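Local coordinates for protein ATP-dependent RNA helicase HrpB (Escherichia coli, PDB 6EUD) that hydrolyses ATP to ADP and phosphate and binds single-stranded RNA as a bacterial helicase of the DEAH/RHA group, at residues A[116-129]-A[150-162]. Sequence-based numbering, arbitrary orientation.
Sequences ELSGVGLVILDEFH and RDDLKLLIMSATL
Strands 120-125 and 154-159 are neighbouring parallel strands of the RecA-like ATPase domain, joined by a beta-alpha-beta crossover; the first runs into the DEFH box (D126 to H129), the second ends in S159, the first residue of the Ser-Ala-Thr (SAT) motif of superfamily 2 helicases. Backbone bonds zip them together from K154 N to G121 O (2.6 Å) as far as F128 N to M158 O (2.9 Å, nearly straight at 171°). Branched aliphatic side chains fill the buried faces, and M158, extended beyond CG, carries its CE to I124 CG2 at 3.7 Å; on the other face I157 CG2 sits over the F128 ring, 4.0 Å from its centroid, a CH-pi contact. Beyond the strands, chi1 of 58° turns the H129 ring to the SAT loop, CE1 lying 3.4 Å from A160 CB, a small methyl that probably lets the imidazole come this close; its NE2 is hydrogen-bonded to T280 OG1. The backbone itself places H129 CB 3.6 Å from T161 CG2.

At the opposite end R150, bent at chi2 and chi3, brackets the type II turn from L117 to V120. Its NH1 donates to E116 O (2.9 Å) in the guanidinium plane, and NH1 and NH2 together grip V120 O, while NE bonds D152 OD1 (2.7 Å) as part of a salt bridge that fixes the planar group. Were R150 an alanine, the E116 and V120 carbonyls would probably lose these donors and D152 its ion-pair mate.

D126 is hydrogen-bonded to S37, and E127 forms a salt bridge with K36, both in the predicted ATP site. Strand 53-57 flanks strand 120-125, helix 133-145 packs on V123, L153, I157 and F128, and helix 40-45 packs on L122, L156 and M158.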
loop_
_atom_site.group_PDB
_atom_site.type_symbol
_atom_site.label_atom_id
_atom_site.label_comp_id
_atom_site.label_asym_id
_atom_site.label_seq_id
_atom_site.Cartn_x
_atom_site.Cartn_y
_atom_site.Cartn_z
ATOM N N GLU A 116 29.130 -6.417 2.337
ATOM C CA GLU A 116 30.127 -5.591 3.002
ATOM C C GLU A 116 30.737 -4.592 2.022
ATOM O O GLU A 116 31.577 -3.777 2.410
ATOM C CB GLU A 116 31.205 -6.462 3.645
ATOM C CG GLU A 116 30.838 -6.921 5.045
ATOM C CD GLU A 116 31.568 -8.182 5.457
ATOM O OE1 GLU A 116 32.703 -8.405 4.976
ATOM O OE2 GLU A 116 30.999 -8.958 6.257
ATOM N N LEU A 117 30.285 -4.654 0.766
ATOM C CA LEU A 117 30.716 -3.743 -0.305
ATOM C C LEU A 117 32.223 -3.491 -0.316
ATOM O O LEU A 117 32.672 -2.346 -0.193
ATOM C CB LEU A 117 29.976 -2.411 -0.199
ATOM C CG LEU A 117 28.499 -2.419 -0.586
ATOM C CD1 LEU A 117 27.901 -1.047 -0.363
ATOM C CD2 LEU A 117 28.320 -2.853 -2.032
ATOM N N SER A 118 32.983 -4.574 -0.466
ATOM C CA SER A 118 34.440 -4.553 -0.384
ATOM C C SER A 118 35.072 -3.530 -1.325
ATOM O O SER A 118 34.686 -3.425 -2.487
ATOM C CB SER A 118 34.994 -5.949 -0.685
ATOM O OG SER A 118 34.397 -6.930 0.152
ATOM N N GLY A 119 36.039 -2.773 -0.813
ATOM C CA GLY A 119 36.689 -1.735 -1.593
ATOM C C GLY A 119 35.960 -0.398 -1.579
ATOM O O GLY A 119 36.588 0.654 -1.717
ATOM N N VAL A 120 34.639 -0.433 -1.414
ATOM C CA VAL A 120 33.830 0.785 -1.393
ATOM C C VAL A 120 33.953 1.521 -0.059
ATOM O O VAL A 120 33.854 0.905 0.998
ATOM C CB VAL A 120 32.329 0.479 -1.644
ATOM C CG1 VAL A 120 31.541 1.772 -1.859
ATOM C CG2 VAL A 120 32.159 -0.483 -2.814
ATOM N N GLY A 121 34.149 2.837 -0.110
ATOM C CA GLY A 121 34.269 3.642 1.098
ATOM C C GLY A 121 33.167 4.678 1.278
ATOM O O GLY A 121 32.791 5.017 2.398
ATOM N N LEU A 122 32.651 5.194 0.171
ATOM C CA LEU A 122 31.598 6.196 0.237
ATOM C C LEU A 122 30.508 5.933 -0.786
ATOM O O LEU A 122 30.779 5.695 -1.962
ATOM C CB LEU A 122 32.174 7.594 0.032
ATOM C CG LEU A 122 31.150 8.662 -0.359
ATOM C CD1 LEU A 122 30.162 8.952 0.773
ATOM C CD2 LEU A 122 31.860 9.930 -0.817
ATOM N N VAL A 123 29.267 5.970 -0.328
ATOM C CA VAL A 123 28.133 5.881 -1.235
ATOM C C VAL A 123 27.351 7.196 -1.206
ATOM O O VAL A 123 27.122 7.766 -0.133
ATOM C CB VAL A 123 27.212 4.691 -0.880
ATOM C CG1 VAL A 123 26.096 4.569 -1.888
ATOM C CG2 VAL A 123 28.018 3.390 -0.840
ATOM N N ILE A 124 26.973 7.679 -2.390
ATOM C CA ILE A 124 26.203 8.910 -2.522
ATOM C C ILE A 124 24.815 8.657 -3.115
ATOM O O ILE A 124 24.694 8.128 -4.223
ATOM C CB ILE A 124 26.934 9.929 -3.403
ATOM C CG1 ILE A 124 28.385 10.091 -2.939
ATOM C CG2 ILE A 124 26.189 11.264 -3.404
ATOM C CD1 ILE A 124 29.203 11.000 -3.818
ATOM N N LEU A 125 23.779 9.041 -2.367
ATOM C CA LEU A 125 22.396 8.921 -2.812
ATOM C C LEU A 125 21.891 10.267 -3.317
ATOM O O LEU A 125 21.551 11.152 -2.527
ATOM C CB LEU A 125 21.500 8.416 -1.680
ATOM C CG LEU A 125 21.896 7.109 -0.994
ATOM C CD1 LEU A 125 20.915 6.779 0.104
ATOM C CD2 LEU A 125 21.956 5.994 -2.005
ATOM N N ASP A 126 21.830 10.414 -4.636
ATOM C CA ASP A 126 21.507 11.696 -5.233
ATOM C C ASP A 126 20.000 11.858 -5.453
ATOM O O ASP A 126 19.274 10.875 -5.526
ATOM C CB ASP A 126 22.278 11.860 -6.549
ATOM C CG ASP A 126 22.385 13.301 -6.983
ATOM O OD1 ASP A 126 22.518 13.540 -8.197
ATOM O OD2 ASP A 126 22.325 14.199 -6.112
ATOM N N GLU A 127 19.553 13.109 -5.559
ATOM C CA GLU A 127 18.141 13.453 -5.728
ATOM C C GLU A 127 17.272 12.743 -4.694
ATOM O O GLU A 127 16.211 12.225 -5.017
ATOM C CB GLU A 127 17.674 13.121 -7.147
ATOM C CG GLU A 127 18.633 13.606 -8.231
ATOM C CD GLU A 127 18.810 15.125 -8.252
ATOM O OE1 GLU A 127 17.837 15.853 -7.966
ATOM O OE2 GLU A 127 19.930 15.594 -8.552
ATOM N N PHE A 128 17.726 12.736 -3.445
ATOM C CA PHE A 128 17.035 11.990 -2.395
ATOM C C PHE A 128 15.640 12.539 -2.067
ATOM O O PHE A 128 14.778 11.816 -1.575
ATOM C CB PHE A 128 17.864 11.956 -1.108
ATOM C CG PHE A 128 17.330 10.987 -0.095
ATOM C CD1 PHE A 128 16.506 11.413 0.936
ATOM C CD2 PHE A 128 17.618 9.631 -0.204
ATOM C CE1 PHE A 128 15.983 10.504 1.846
ATOM C CE2 PHE A 128 17.104 8.723 0.707
ATOM C CZ PHE A 128 16.281 9.173 1.733
ATOM N N HIS A 129 15.430 13.818 -2.333
ATOM C CA HIS A 129 14.160 14.471 -2.059
ATOM C C HIS A 129 12.988 13.858 -2.837
ATOM O O HIS A 129 11.832 14.088 -2.490
ATOM C CB HIS A 129 14.268 15.944 -2.400
ATOM C CG HIS A 129 14.647 16.177 -3.821
ATOM N ND1 HIS A 129 15.958 16.201 -4.246
ATOM C CD2 HIS A 129 13.887 16.340 -4.929
ATOM C CE1 HIS A 129 15.988 16.391 -5.553
ATOM N NE2 HIS A 129 14.744 16.483 -5.990
ATOM N N ARG A 150 31.406 -2.733 8.569
ATOM C CA ARG A 150 31.729 -1.539 7.808
ATOM C C ARG A 150 31.393 -0.240 8.540
ATOM O O ARG A 150 30.525 0.509 8.112
ATOM C CB ARG A 150 31.022 -1.585 6.453
ATOM C CG ARG A 150 31.454 -2.748 5.547
ATOM C CD ARG A 150 32.966 -2.740 5.280
ATOM N NE ARG A 150 33.481 -1.379 5.116
ATOM C CZ ARG A 150 33.377 -0.657 4.002
ATOM N NH1 ARG A 150 32.764 -1.148 2.930
ATOM N NH2 ARG A 150 33.869 0.572 3.969
ATOM N N ASP A 151 32.101 0.027 9.637
ATOM C CA ASP A 151 31.930 1.274 10.380
ATOM C C ASP A 151 32.828 2.374 9.813
ATOM O O ASP A 151 32.958 3.451 10.395
ATOM C CB ASP A 151 32.205 1.066 11.883
ATOM C CG ASP A 151 33.629 0.596 12.176
ATOM O OD1 ASP A 151 34.286 0.037 11.277
ATOM O OD2 ASP A 151 34.092 0.790 13.321
ATOM N N ASP A 152 33.425 2.085 8.660
ATOM C CA ASP A 152 34.310 2.998 7.941
ATOM C C ASP A 152 33.635 3.501 6.677
ATOM O O ASP A 152 34.069 4.475 6.067
ATOM C CB ASP A 152 35.598 2.287 7.558
ATOM C CG ASP A 152 35.354 1.176 6.561
ATOM O OD1 ASP A 152 34.852 0.102 6.964
ATOM O OD2 ASP A 152 35.618 1.396 5.360
ATOM N N LEU A 153 32.594 2.785 6.266
ATOM C CA LEU A 153 31.833 3.116 5.060
ATOM C C LEU A 153 31.022 4.398 5.246
ATOM O O LEU A 153 30.018 4.405 5.954
ATOM C CB LEU A 153 30.907 1.953 4.676
ATOM C CG LEU A 153 29.906 2.211 3.539
ATOM C CD1 LEU A 153 30.597 2.371 2.182
ATOM C CD2 LEU A 153 28.850 1.111 3.490
ATOM N N LYS A 154 31.456 5.482 4.608
ATOM C CA LYS A 154 30.796 6.779 4.764
ATOM C C LYS A 154 29.585 6.859 3.848
ATOM O O LYS A 154 29.432 6.026 2.956
ATOM C CB LYS A 154 31.766 7.921 4.467
ATOM C CG LYS A 154 32.998 7.912 5.337
ATOM C CD LYS A 154 33.964 8.990 4.909
ATOM C CE LYS A 154 35.250 8.926 5.712
ATOM N NZ LYS A 154 36.211 9.981 5.275
ATOM N N LEU A 155 28.743 7.871 4.048
ATOM C CA LEU A 155 27.482 7.960 3.315
ATOM C C LEU A 155 27.029 9.404 3.085
ATOM O O LEU A 155 26.757 10.144 4.042
ATOM C CB LEU A 155 26.399 7.175 4.069
ATOM C CG LEU A 155 25.052 6.956 3.400
ATOM C CD1 LEU A 155 25.272 6.220 2.103
ATOM C CD2 LEU A 155 24.139 6.181 4.322
ATOM N N LEU A 156 26.940 9.800 1.816
ATOM C CA LEU A 156 26.488 11.146 1.478
ATOM C C LEU A 156 25.092 11.186 0.850
ATOM O O LEU A 156 24.861 10.684 -0.249
ATOM C CB LEU A 156 27.479 11.815 0.530
ATOM C CG LEU A 156 27.091 13.238 0.107
ATOM C CD1 LEU A 156 26.862 14.123 1.331
ATOM C CD2 LEU A 156 28.181 13.820 -0.757
ATOM N N ILE A 157 24.161 11.820 1.541
ATOM C CA ILE A 157 22.818 11.947 1.006
ATOM C C ILE A 157 22.607 13.362 0.490
ATOM O O ILE A 157 22.706 14.334 1.243
ATOM C CB ILE A 157 21.771 11.580 2.066
ATOM C CG1 ILE A 157 22.051 10.167 2.570
ATOM C CG2 ILE A 157 20.360 11.687 1.499
ATOM C CD1 ILE A 157 21.164 9.723 3.687
ATOM N N MET A 158 22.342 13.468 -0.809
ATOM C CA MET A 158 22.168 14.759 -1.461
ATOM C C MET A 158 20.713 15.015 -1.790
ATOM O O MET A 158 20.066 14.243 -2.500
ATOM C CB MET A 158 22.984 14.845 -2.747
ATOM C CG MET A 158 24.497 14.802 -2.579
ATOM S SD MET A 158 25.265 14.991 -4.198
ATOM C CE MET A 158 26.988 14.896 -3.773
ATOM N N SER A 159 20.215 16.127 -1.284
ATOM C CA SER A 159 18.860 16.553 -1.542
ATOM C C SER A 159 18.902 17.941 -2.188
ATOM O O SER A 159 19.784 18.751 -1.885
ATOM C CB SER A 159 18.070 16.556 -0.240
ATOM O OG SER A 159 16.749 17.023 -0.411
ATOM N N ALA A 160 17.965 18.212 -3.092
ATOM C CA ALA A 160 17.922 19.511 -3.752
ATOM C C ALA A 160 16.971 20.487 -3.050
ATOM O O ALA A 160 16.935 21.672 -3.388
ATOM C CB ALA A 160 17.529 19.350 -5.230
ATOM N N THR A 161 16.206 19.996 -2.080
ATOM C CA THR A 161 15.262 20.851 -1.364
ATOM C C THR A 161 15.884 21.312 -0.074
ATOM O O THR A 161 16.613 20.554 0.564
ATOM C CB THR A 161 13.941 20.152 -1.029
ATOM O OG1 THR A 161 14.154 19.205 0.034
ATOM C CG2 THR A 161 13.357 19.474 -2.283
ATOM N N LEU A 162 15.563 22.545 0.308
ATOM C CA LEU A 162 16.249 23.226 1.391
ATOM C C LEU A 162 16.297 22.375 2.634
ATOM O O LEU A 162 17.369 21.904 3.000
ATOM C CB LEU A 162 15.605 24.587 1.675
ATOM C CG LEU A 162 16.543 25.673 2.210
ATOM C CD1 LEU A 162 17.987 25.457 1.761
ATOM C CD2 LEU A 162 16.038 27.026 1.757
#